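Local coordinates for ABC transporter substrate binding protein (Ribose) (Agrobacterium vitis, PDB 4WUT) that binds a sugar, here beta-D-fucopyranose, in a pocket between two lobes and probably hands it to an ABC transporter for uptake, at residues E25-V30 with T58-A63; I29-N34 with A69-M74; S35-N40 with Q265-M270; L88-P93 with V110-S115. All blocks are in the same frame, centred on the assembly; numbering follows the deposited sequence.

Interaction 1. Residues E25-V30 with T58-A63; sequences EIAVIV and TFQGPA
Val28 and Val30 both touch the Phe59 ring obliquely. Val28 CG1 lies 3.5 Å from Phe59 CD1, while the Val30 side chain crosses that of Phe59 at about a right angle and brings CG2 to 3.7 Å from Phe59 CZ. The Phe59 CG is anti to the backbone N (chi1 -169°), which brings the ring alongside both valines. Beneath the side chains the backbones pair in parallel: Thr58 N donates to Ile26 O, Val28 N to Thr58 O, Gln60 N to Val28 O and Val30 N to Gln60 O. Ile29 CA adds a C-H contact to Gln60 O at 3.3 Å. The two strands are the arms of a beta-alpha-beta crossover through helix 36-49, and strand 56-60 is the outermost strand on this side of the sheet. On the face of Ala27 and Ile29, Thr58 OG1 donates to Glu25 OE2 at 2.6 Å, meeting the carboxylate on its anti side. Further along, the bent Gln60 side chain brings NE2 to 3.9 Å from Ile29 CG1. A second partner fixes Glu25 OE2, a salt bridge to Arg81. Helix 36-49 covers Phe59 through Gln42, and helix 68-80 covers Ile29 on the other face.

Interaction 2. Residues I29-N34 with A69-M74; sequences IVKTVN and ADQVNM. With FCB (beta-D-fucopyranose), chain E.
Gln71 reaches from helix 68-80 to Ile29 and Val30 with its chain extended beyond CG. Its CB points at the loop that follows strand 25-29, and CG is anti to the backbone N (chi1 -161°), which carries the amide across to that loop. On the way Gln71 CG rests 3.8 Å from Ile29 CG2. CD passes within 4.2 Å of Val30 O, and NE2 ends as a donor to the same oxygen at 3.1 Å. Val30 O lies close to the Gln71 amide plane, but NE2 stands above the carbonyl plane and not on a lone pair, at a C=O...N angle of 92°. NE2 also donates to Ala89 O, and OE1 accepts from Ser91 N, so three bonds to two loops hold the amide and fix which way round it sits. These loops lie at the C-terminal ends of the parallel strands, where periplasmic binding proteins place their ligand site. Lys31, next in the chain, turns its CB away from the helix and runs fully extended to the sugar, where NZ donates to O3 of the fucopyranose at 2.8 Å. The same NZ is hydrogen-bonded to Ser115 OG. One turn along the helix from Gln71, Met74 O lies 3.8 Å from Ile29 CD1. The Met74 CB meets the CG2 branch of Ile29 more loosely, at 4.3 Å. Beyond Lys31 the loop folds into an ST turn, Thr32 OG1 accepting from Asn34 N at 3.3 Å.

Interaction 3. Residues S35-N40 with Q265-M270; sequences STFWQN and QGSYQM. With FCB (beta-D-fucopyranose), chain E.
The Phe37 ring is sandwiched between Ser267 and the sugar. C1 of the fucopyranose sits 3.8 Å above one face of the ring, over its centre; over the opposite face, Ser267 CB makes a CH-pi contact 4.0 Å from the Phe37 centroid. At the edge come Trp38 CD2, in the ring plane, and Met270 CE, 4.4 Å from Phe37 CZ. Phe37 in turn presents its own edge to the indole, with CD1 over a face of Trp38. This is the ligand cleft of a periplasmic binding protein, with the first turns of helices 36-49 and 267-282 meeting beside the bound pyranose. Trp38 approaches the sugar obliquely, CZ2 lying 3.7 Å from C4, and its NE1 is hydrogen-bonded to Glu65. The Gln265 amide is tilted only 23° from the plane of the Phe37 ring and places NE2 3.4 Å from Phe37 CE2. From there Gln265 NE2 donates to O2 of the fucopyranose at 3.1 Å. Both ends of that amide are held from outside, OE1 by Thr131 and NE2 also by Asp245, which fixes its rotation. Ser35 is the N-cap of the first helix, its OG accepting from Trp38 N at 3.1 Å. Farther from the sugar the two helices are tied directly. With OG between the Ser267 backbone N and carbonyl carbon (chi1 59°), the hydroxyl faces Asn40, whose ND2 donates to it at 2.9 Å, almost perfectly straight (177°) and in the Asn40 amide plane.

Interaction 4. Residues L88-P93 with V110-S115; sequences LAPSDP and VVIIDS. With FCB (beta-D-fucopyranose), chain E.
Leu88 pairs with Ile112 in a parallel bridge in which Leu88 N donates to Val111 O at 3.0 Å and Leu88 O accepts from Ile113 N. On the face they share, the Leu88 and Ile112 side chains lie side by side, pointing the same way, with CD2 and CD1 in loose contact. Ile112 CG2, anti to the backbone N, packs closer, 3.6 Å from Pro90 CD, and the proline crosses it at about a right angle. Ala89 CB meets Ile113 CG1 at 3.9 Å. Past the strand the chain bends sharply at Asp114 (phi 77°, psi -53°), a classic gamma turn closed by Ser115 N to Ile113 O. The bend aims the carboxylate at the sugar, where it accepts twice: from O2 of the fucopyranose at OD1 (2.6 Å) and from O3 at OD2, a very short bond of 2.5 Å. Ser115 OG donates to Asp114 OD2 from above the carboxylate plane, at 2.8 Å. Ser115 O is buried without a polar partner, against Pro90 CG at 3.1 Å. Strand 25-29 flanks the pair through Ala89, and strand 127-130 lies beyond strand 110-113. Helix 68-80 packs on Leu88, while helices 36-49 and 267-282 cover Ile113 and Val111.

Overall arrangement
From the N terminus, strand 25-29 first pairs with strand 56-60 in interaction 1, closing the loop that contains helix 36-49. Interaction 2 starts from the same stretch, sharing Ile29 and Val30, and closes a slightly longer loop on helix 68-80. Interaction 3 crosses both: it begins inside their loops and closes far along the chain, after the segment that builds the second lobe, tying helix 36-49 to helix 267-282. Interaction 4 follows interactions 1 and 2 in series, nested inside the loop of interaction 3; it closes the short loop holding helix 97-105 and joins strands 85-88 and 110-113. Interactions 2, 3 and 4 converge on the fucopyranose; in interaction 1 the Val30 side chain stays about 8 Å from it.

Interaction 1. Residues E25-V30 with T58-A63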
# COMPACT_ATOMS: atom_id res chain seq x y z
N GLU A 25 -24.71 -9.35 2.03
CA GLU A 25 -23.27 -9.40 1.78
C GLU A 25 -22.63 -8.03 1.59
O GLU A 25 -23.08 -7.22 0.79
CB GLU A 25 -22.98 -10.23 0.52
CG GLU A 25 -21.50 -10.31 0.19
CD GLU A 25 -21.20 -11.14 -1.05
OE1 GLU A 25 -22.13 -11.75 -1.62
OE2 GLU A 25 -20.01 -11.17 -1.44
N ILE A 26 -21.55 -7.80 2.33
CA ILE A 26 -20.63 -6.70 2.04
C ILE A 26 -19.37 -7.31 1.40
O ILE A 26 -18.66 -8.05 2.04
CB ILE A 26 -20.27 -5.94 3.32
CG1 ILE A 26 -21.51 -5.23 3.88
CG2 ILE A 26 -19.17 -4.93 3.04
CD1 ILE A 26 -21.25 -4.48 5.16
N ALA A 27 -19.13 -7.02 0.13
CA ALA A 27 -18.03 -7.64 -0.60
C ALA A 27 -16.77 -6.82 -0.45
O ALA A 27 -16.71 -5.68 -0.90
CB ALA A 27 -18.39 -7.81 -2.08
N VAL A 28 -15.77 -7.39 0.22
CA VAL A 28 -14.46 -6.77 0.31
C VAL A 28 -13.59 -7.35 -0.79
O VAL A 28 -13.40 -8.58 -0.87
CB VAL A 28 -13.81 -7.02 1.67
CG1 VAL A 28 -12.48 -6.30 1.76
CG2 VAL A 28 -14.75 -6.58 2.79
N ILE A 29 -13.09 -6.47 -1.65
CA ILE A 29 -12.32 -6.86 -2.82
C ILE A 29 -10.99 -6.13 -2.81
O ILE A 29 -10.93 -4.88 -2.88
CB ILE A 29 -13.11 -6.57 -4.13
CG1 ILE A 29 -14.39 -7.39 -4.16
CG2 ILE A 29 -12.23 -6.87 -5.37
CD1 ILE A 29 -15.35 -7.01 -5.29
N VAL A 30 -9.91 -6.89 -2.69
CA VAL A 30 -8.59 -6.32 -2.56
C VAL A 30 -7.68 -6.73 -3.72
O VAL A 30 -8.11 -7.48 -4.59
CB VAL A 30 -7.93 -6.68 -1.21
CG1 VAL A 30 -8.74 -6.07 -0.05
CG2 VAL A 30 -7.78 -8.17 -1.04
N THR A 58 -17.60 -10.91 2.62
CA THR A 58 -16.77 -11.83 1.86
C THR A 58 -15.47 -11.08 1.61
O THR A 58 -15.45 -9.86 1.55
CB THR A 58 -17.45 -12.21 0.55
OG1 THR A 58 -17.78 -11.01 -0.16
CG2 THR A 58 -18.73 -13.00 0.82
N PHE A 59 -14.37 -11.82 1.49
CA PHE A 59 -13.07 -11.21 1.26
C PHE A 59 -12.44 -11.95 0.09
O PHE A 59 -12.27 -13.16 0.14
CB PHE A 59 -12.19 -11.38 2.50
CG PHE A 59 -10.92 -10.56 2.46
CD1 PHE A 59 -10.95 -9.21 2.81
CD2 PHE A 59 -9.72 -11.13 2.11
CE1 PHE A 59 -9.78 -8.45 2.79
CE2 PHE A 59 -8.55 -10.37 2.08
CZ PHE A 59 -8.59 -9.04 2.42
N GLN A 60 -12.13 -11.22 -0.97
CA GLN A 60 -11.68 -11.83 -2.22
C GLN A 60 -10.65 -10.93 -2.89
O GLN A 60 -10.65 -9.71 -2.69
CB GLN A 60 -12.88 -12.02 -3.17
CG GLN A 60 -14.23 -12.28 -2.46
CD GLN A 60 -15.32 -11.23 -2.78
OE1 GLN A 60 -15.94 -11.28 -3.86
NE2 GLN A 60 -15.56 -10.30 -1.85
N GLY A 61 -9.77 -11.52 -3.68
CA GLY A 61 -8.85 -10.76 -4.49
C GLY A 61 -8.23 -11.69 -5.50
O GLY A 61 -8.23 -12.92 -5.28
N PRO A 62 -7.71 -11.13 -6.61
CA PRO A 62 -7.04 -11.97 -7.60
C PRO A 62 -5.75 -12.58 -7.08
O PRO A 62 -5.36 -12.35 -5.94
CB PRO A 62 -6.75 -11.00 -8.76
CG PRO A 62 -7.75 -9.90 -8.59
CD PRO A 62 -7.91 -9.75 -7.10
N ALA A 63 -5.08 -13.34 -7.94
CA ALA A 63 -3.87 -14.02 -7.53
C ALA A 63 -2.66 -13.12 -7.46
O ALA A 63 -1.67 -13.47 -6.84
CB ALA A 63 -3.58 -15.15 -8.48

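Interaction 2. Residues I29-N34 with A69-M74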
# COMPACT_ATOMS: atom_id res chain seq x y z
N ILE A 29 -13.09 -6.47 -1.65
CA ILE A 29 -12.32 -6.86 -2.82
C ILE A 29 -10.99 -6.13 -2.81
O ILE A 29 -10.93 -4.88 -2.88
CB ILE A 29 -13.11 -6.57 -4.13
CG1 ILE A 29 -14.39 -7.39 -4.16
CG2 ILE A 29 -12.23 -6.87 -5.37
CD1 ILE A 29 -15.35 -7.01 -5.29
N VAL A 30 -9.91 -6.89 -2.69
CA VAL A 30 -8.59 -6.32 -2.56
C VAL A 30 -7.68 -6.73 -3.72
O VAL A 30 -8.11 -7.48 -4.59
CB VAL A 30 -7.93 -6.68 -1.21
CG1 VAL A 30 -8.74 -6.07 -0.05
CG2 VAL A 30 -7.78 -8.17 -1.04
N LYS A 31 -6.44 -6.24 -3.76
CA LYS A 31 -5.62 -6.46 -4.93
C LYS A 31 -5.11 -7.89 -5.08
O LYS A 31 -4.85 -8.33 -6.18
CB LYS A 31 -4.43 -5.52 -4.96
CG LYS A 31 -4.77 -4.02 -4.94
CD LYS A 31 -3.50 -3.20 -5.07
CE LYS A 31 -3.69 -1.71 -4.83
NZ LYS A 31 -2.40 -1.01 -4.98
N THR A 32 -4.93 -8.57 -3.94
CA THR A 32 -4.57 -9.98 -3.93
C THR A 32 -4.82 -10.48 -2.52
O THR A 32 -4.78 -9.71 -1.57
CB THR A 32 -3.10 -10.23 -4.30
OG1 THR A 32 -2.85 -11.64 -4.34
CG2 THR A 32 -2.13 -9.57 -3.30
N VAL A 33 -5.12 -11.77 -2.37
CA VAL A 33 -5.31 -12.31 -1.03
C VAL A 33 -3.99 -12.85 -0.50
O VAL A 33 -3.81 -13.00 0.72
CB VAL A 33 -6.38 -13.42 -1.02
CG1 VAL A 33 -7.76 -12.80 -1.18
CG2 VAL A 33 -6.10 -14.44 -2.12
N ASN A 34 -3.05 -13.10 -1.41
CA ASN A 34 -1.74 -13.63 -1.06
C ASN A 34 -0.80 -12.57 -0.53
O ASN A 34 0.17 -12.20 -1.21
CB ASN A 34 -1.11 -14.26 -2.30
CG ASN A 34 -1.99 -15.32 -2.93
OD1 ASN A 34 -2.66 -16.07 -2.22
ND2 ASN A 34 -1.99 -15.38 -4.27
N ALA A 69 -7.67 -7.17 -14.88
CA ALA A 69 -8.91 -7.64 -15.48
C ALA A 69 -9.64 -8.59 -14.53
O ALA A 69 -10.87 -8.58 -14.46
CB ALA A 69 -8.63 -8.33 -16.79
N ASP A 70 -8.89 -9.41 -13.82
CA ASP A 70 -9.50 -10.32 -12.86
C ASP A 70 -10.21 -9.56 -11.76
O ASP A 70 -11.26 -9.98 -11.29
CB ASP A 70 -8.45 -11.27 -12.26
CG ASP A 70 -8.07 -12.40 -13.20
OD1 ASP A 70 -8.78 -12.63 -14.21
OD2 ASP A 70 -7.07 -13.08 -12.90
N GLN A 71 -9.62 -8.44 -11.30
CA GLN A 71 -10.28 -7.66 -10.27
C GLN A 71 -11.53 -6.97 -10.81
O GLN A 71 -12.54 -6.91 -10.11
CB GLN A 71 -9.34 -6.64 -9.61
CG GLN A 71 -9.89 -6.19 -8.27
CD GLN A 71 -9.23 -4.96 -7.71
OE1 GLN A 71 -9.12 -3.93 -8.38
NE2 GLN A 71 -8.82 -5.05 -6.46
N VAL A 72 -11.47 -6.45 -12.03
CA VAL A 72 -12.64 -5.87 -12.66
C VAL A 72 -13.78 -6.90 -12.68
O VAL A 72 -14.91 -6.63 -12.32
CB VAL A 72 -12.33 -5.43 -14.09
CG1 VAL A 72 -13.60 -5.11 -14.88
CG2 VAL A 72 -11.37 -4.20 -14.10
N ASN A 73 -13.46 -8.11 -13.12
CA ASN A 73 -14.45 -9.18 -13.15
C ASN A 73 -15.10 -9.42 -11.77
O ASN A 73 -16.33 -9.59 -11.67
CB ASN A 73 -13.78 -10.43 -13.72
CG ASN A 73 -14.68 -11.63 -13.70
OD1 ASN A 73 -14.70 -12.38 -12.72
ND2 ASN A 73 -15.41 -11.84 -14.78
N MSE A 74 -14.30 -9.40 -10.71
CA MSE A 74 -14.82 -9.56 -9.36
C MSE A 74 -15.80 -8.48 -8.95
O MSE A 74 -16.83 -8.76 -8.35
CB MSE A 74 -13.70 -9.62 -8.34
CG MSE A 74 -12.95 -10.89 -8.40
SE MSE A 74 -11.61 -10.96 -6.97
CE MSE A 74 -10.94 -12.75 -7.36
C1 FCB E . 0.87 -1.58 0.36
C2 FCB E . 0.12 -0.77 -0.70
C3 FCB E . -0.93 -1.53 -1.30
C4 FCB E . -0.39 -2.89 -1.83
C5 FCB E . 0.35 -3.54 -0.63
C6 FCB E . 0.96 -4.92 -0.99
O1 FCB E . 2.00 -0.89 0.62
O2 FCB E . -0.45 0.37 -0.00
O3 FCB E . -1.45 -0.72 -2.38
O4 FCB E . 0.47 -2.70 -2.98
O5 FCB E . 1.40 -2.75 -0.24

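Interaction 3. Residues S35-N40 with Q265-M270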
# COMPACT_ATOMS: atom_id res chain seq x y z
N SER A 35 -1.06 -12.09 0.70
CA SER A 35 -0.36 -10.94 1.21
C SER A 35 -0.60 -10.72 2.71
O SER A 35 -1.75 -10.66 3.16
CB SER A 35 -0.84 -9.72 0.41
OG SER A 35 -0.52 -8.52 1.05
N THR A 36 0.47 -10.56 3.48
CA THR A 36 0.29 -10.29 4.91
C THR A 36 -0.36 -8.90 5.10
O THR A 36 -1.14 -8.71 6.02
CB THR A 36 1.59 -10.46 5.76
OG1 THR A 36 2.70 -9.86 5.09
CG2 THR A 36 1.90 -11.92 5.97
N PHE A 37 -0.05 -7.95 4.22
CA PHE A 37 -0.67 -6.64 4.28
C PHE A 37 -2.19 -6.76 4.11
O PHE A 37 -2.94 -6.27 4.93
CB PHE A 37 -0.07 -5.69 3.22
CG PHE A 37 -0.72 -4.34 3.18
CD1 PHE A 37 -1.83 -4.10 2.39
CD2 PHE A 37 -0.22 -3.28 3.93
CE1 PHE A 37 -2.44 -2.86 2.37
CE2 PHE A 37 -0.83 -2.04 3.90
CZ PHE A 37 -1.93 -1.83 3.11
N TRP A 38 -2.64 -7.42 3.04
CA TRP A 38 -4.08 -7.52 2.80
C TRP A 38 -4.76 -8.40 3.84
O TRP A 38 -5.91 -8.17 4.18
CB TRP A 38 -4.40 -7.98 1.36
CG TRP A 38 -3.97 -6.97 0.33
CD1 TRP A 38 -3.02 -7.11 -0.62
CD2 TRP A 38 -4.46 -5.62 0.20
NE1 TRP A 38 -2.89 -5.95 -1.35
CE2 TRP A 38 -3.76 -5.02 -0.85
CE3 TRP A 38 -5.42 -4.88 0.88
CZ2 TRP A 38 -3.99 -3.70 -1.24
CZ3 TRP A 38 -5.65 -3.57 0.50
CH2 TRP A 38 -4.95 -3.00 -0.56
N GLN A 39 -4.03 -9.37 4.40
CA GLN A 39 -4.61 -10.17 5.47
C GLN A 39 -4.84 -9.35 6.75
O GLN A 39 -5.74 -9.64 7.53
CB GLN A 39 -3.75 -11.41 5.73
CG GLN A 39 -3.90 -12.44 4.61
CD GLN A 39 -2.76 -13.43 4.53
OE1 GLN A 39 -1.87 -13.47 5.39
NE2 GLN A 39 -2.76 -14.25 3.48
N ASN A 40 -4.01 -8.34 6.96
CA ASN A 40 -4.24 -7.43 8.10
C ASN A 40 -5.44 -6.51 7.84
O ASN A 40 -6.21 -6.23 8.76
CB ASN A 40 -3.00 -6.61 8.42
CG ASN A 40 -2.96 -6.18 9.89
OD1 ASN A 40 -3.21 -6.99 10.79
ND2 ASN A 40 -2.69 -4.90 10.13
N GLN A 265 1.71 1.82 7.42
CA GLN A 265 0.37 2.35 7.21
C GLN A 265 -0.65 1.82 8.21
O GLN A 265 -0.36 0.94 9.02
CB GLN A 265 -0.10 2.01 5.79
CG GLN A 265 0.86 2.35 4.71
CD GLN A 265 0.29 1.99 3.37
OE1 GLN A 265 -0.55 2.70 2.83
NE2 GLN A 265 0.70 0.86 2.85
N GLY A 266 -1.86 2.37 8.18
CA GLY A 266 -2.94 1.91 9.03
C GLY A 266 -3.77 0.85 8.34
O GLY A 266 -4.97 1.02 8.06
N SER A 267 -3.14 -0.29 8.06
CA SER A 267 -3.83 -1.33 7.29
C SER A 267 -5.05 -1.93 8.02
O SER A 267 -6.12 -2.12 7.43
CB SER A 267 -2.85 -2.42 6.85
OG SER A 267 -2.21 -3.04 7.93
N TYR A 268 -4.89 -2.24 9.29
CA TYR A 268 -6.02 -2.73 10.08
C TYR A 268 -7.14 -1.70 10.06
O TYR A 268 -8.29 -2.06 9.89
CB TYR A 268 -5.56 -3.01 11.51
CG TYR A 268 -6.58 -3.59 12.45
CD1 TYR A 268 -7.46 -2.77 13.14
CD2 TYR A 268 -6.63 -4.95 12.70
CE1 TYR A 268 -8.38 -3.30 14.05
CE2 TYR A 268 -7.54 -5.49 13.59
CZ TYR A 268 -8.40 -4.66 14.26
OH TYR A 268 -9.31 -5.21 15.15
N GLN A 269 -6.80 -0.43 10.26
CA GLN A 269 -7.79 0.64 10.27
C GLN A 269 -8.55 0.74 8.94
O GLN A 269 -9.76 0.97 8.93
CB GLN A 269 -7.15 2.00 10.62
CG GLN A 269 -8.20 3.06 10.89
CD GLN A 269 -7.67 4.48 11.09
OE1 GLN A 269 -6.46 4.73 11.20
NE2 GLN A 269 -8.60 5.43 11.14
N MSE A 270 -7.86 0.55 7.82
CA MSE A 270 -8.54 0.62 6.53
C MSE A 270 -9.66 -0.41 6.47
O MSE A 270 -10.76 -0.14 5.99
CB MSE A 270 -7.55 0.38 5.39
CG MSE A 270 -6.54 1.50 5.20
SE MSE A 270 -5.32 1.05 3.74
CE MSE A 270 -3.75 2.02 4.34
C1 FCB E . 0.87 -1.58 0.36
C2 FCB E . 0.12 -0.77 -0.70
C3 FCB E . -0.93 -1.53 -1.30
C4 FCB E . -0.39 -2.89 -1.83
C5 FCB E . 0.35 -3.54 -0.63
C6 FCB E . 0.96 -4.92 -0.99
O1 FCB E . 2.00 -0.89 0.62
O2 FCB E . -0.45 0.37 -0.00
O3 FCB E . -1.45 -0.72 -2.38
O4 FCB E . 0.47 -2.70 -2.98
O5 FCB E . 1.40 -2.75 -0.24

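Interaction 4. Residues L88-P93 with V110-S115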
# COMPACT_ATOMS: atom_id res chain seq x y z
N LEU A 88 -13.55 -1.66 -1.73
CA LEU A 88 -12.65 -1.97 -2.84
C LEU A 88 -11.30 -1.28 -2.69
O LEU A 88 -11.26 -0.07 -2.46
CB LEU A 88 -13.27 -1.50 -4.16
CG LEU A 88 -12.42 -1.65 -5.42
CD1 LEU A 88 -12.08 -3.12 -5.74
CD2 LEU A 88 -13.15 -1.00 -6.59
N ALA A 89 -10.21 -2.05 -2.82
CA ALA A 89 -8.87 -1.50 -3.01
C ALA A 89 -8.51 -1.71 -4.48
O ALA A 89 -8.07 -2.80 -4.88
CB ALA A 89 -7.86 -2.20 -2.13
N PRO A 90 -8.74 -0.69 -5.30
CA PRO A 90 -8.67 -0.91 -6.75
C PRO A 90 -7.24 -1.11 -7.21
O PRO A 90 -6.36 -0.34 -6.82
CB PRO A 90 -9.24 0.38 -7.34
CG PRO A 90 -9.04 1.39 -6.29
CD PRO A 90 -9.21 0.67 -4.98
N SER A 91 -7.01 -2.11 -8.06
CA SER A 91 -5.67 -2.42 -8.53
C SER A 91 -5.17 -1.43 -9.59
O SER A 91 -3.97 -1.39 -9.89
CB SER A 91 -5.61 -3.83 -9.06
OG SER A 91 -5.90 -4.74 -8.01
N ASP A 92 -6.09 -0.64 -10.14
CA ASP A 92 -5.76 0.39 -11.13
C ASP A 92 -6.76 1.54 -10.96
O ASP A 92 -7.94 1.28 -10.72
CB ASP A 92 -5.82 -0.15 -12.56
CG ASP A 92 -5.28 0.85 -13.58
OD1 ASP A 92 -4.05 0.90 -13.72
OD2 ASP A 92 -6.08 1.61 -14.20
N PRO A 93 -6.30 2.81 -11.05
CA PRO A 93 -7.23 3.90 -10.80
C PRO A 93 -8.20 4.19 -11.94
O PRO A 93 -9.21 4.84 -11.70
CB PRO A 93 -6.31 5.10 -10.54
CG PRO A 93 -5.03 4.77 -11.20
CD PRO A 93 -4.91 3.27 -11.16
N VAL A 110 -20.21 2.19 -2.28
CA VAL A 110 -18.83 1.78 -2.50
C VAL A 110 -17.92 2.67 -1.65
O VAL A 110 -18.03 3.89 -1.66
CB VAL A 110 -18.43 1.91 -3.98
CG1 VAL A 110 -16.95 1.63 -4.15
CG2 VAL A 110 -19.25 0.94 -4.86
N VAL A 111 -17.02 2.04 -0.90
CA VAL A 111 -15.97 2.77 -0.21
C VAL A 111 -14.65 2.24 -0.78
O VAL A 111 -14.49 1.04 -0.97
CB VAL A 111 -16.07 2.57 1.29
CG1 VAL A 111 -14.83 3.08 2.00
CG2 VAL A 111 -17.32 3.25 1.81
N ILE A 112 -13.74 3.17 -1.09
CA ILE A 112 -12.42 2.86 -1.62
C ILE A 112 -11.38 2.92 -0.52
O ILE A 112 -11.36 3.86 0.30
CB ILE A 112 -12.05 3.85 -2.75
CG1 ILE A 112 -13.13 3.84 -3.84
CG2 ILE A 112 -10.67 3.56 -3.31
CD1 ILE A 112 -13.27 2.55 -4.60
N ILE A 113 -10.53 1.89 -0.46
CA ILE A 113 -9.42 1.88 0.48
C ILE A 113 -8.08 1.78 -0.23
O ILE A 113 -7.99 1.22 -1.34
CB ILE A 113 -9.56 0.77 1.53
CG1 ILE A 113 -9.75 -0.58 0.85
CG2 ILE A 113 -10.68 1.09 2.50
CD1 ILE A 113 -9.49 -1.76 1.76
N ASP A 114 -7.07 2.39 0.39
CA ASP A 114 -5.66 2.17 0.08
C ASP A 114 -5.14 2.85 -1.18
O ASP A 114 -4.14 3.58 -1.14
CB ASP A 114 -5.32 0.68 0.02
CG ASP A 114 -3.91 0.45 -0.40
OD1 ASP A 114 -3.00 0.66 0.43
OD2 ASP A 114 -3.66 0.10 -1.59
N SER A 115 -5.82 2.62 -2.30
CA SER A 115 -5.34 3.05 -3.60
C SER A 115 -6.44 3.84 -4.28
O SER A 115 -7.58 3.39 -4.37
CB SER A 115 -5.00 1.84 -4.47
OG SER A 115 -3.76 1.30 -4.12
C1 FCB E . 0.87 -1.58 0.36
C2 FCB E . 0.12 -0.77 -0.70
C3 FCB E . -0.93 -1.53 -1.30
C4 FCB E . -0.39 -2.89 -1.83
C5 FCB E . 0.35 -3.54 -0.63
C6 FCB E . 0.96 -4.92 -0.99
O1 FCB E . 2.00 -0.89 0.62
O2 FCB E . -0.45 0.37 -0.00
O3 FCB E . -1.45 -0.72 -2.38
O4 FCB E . 0.47 -2.70 -2.98
O5 FCB E . 1.40 -2.75 -0.24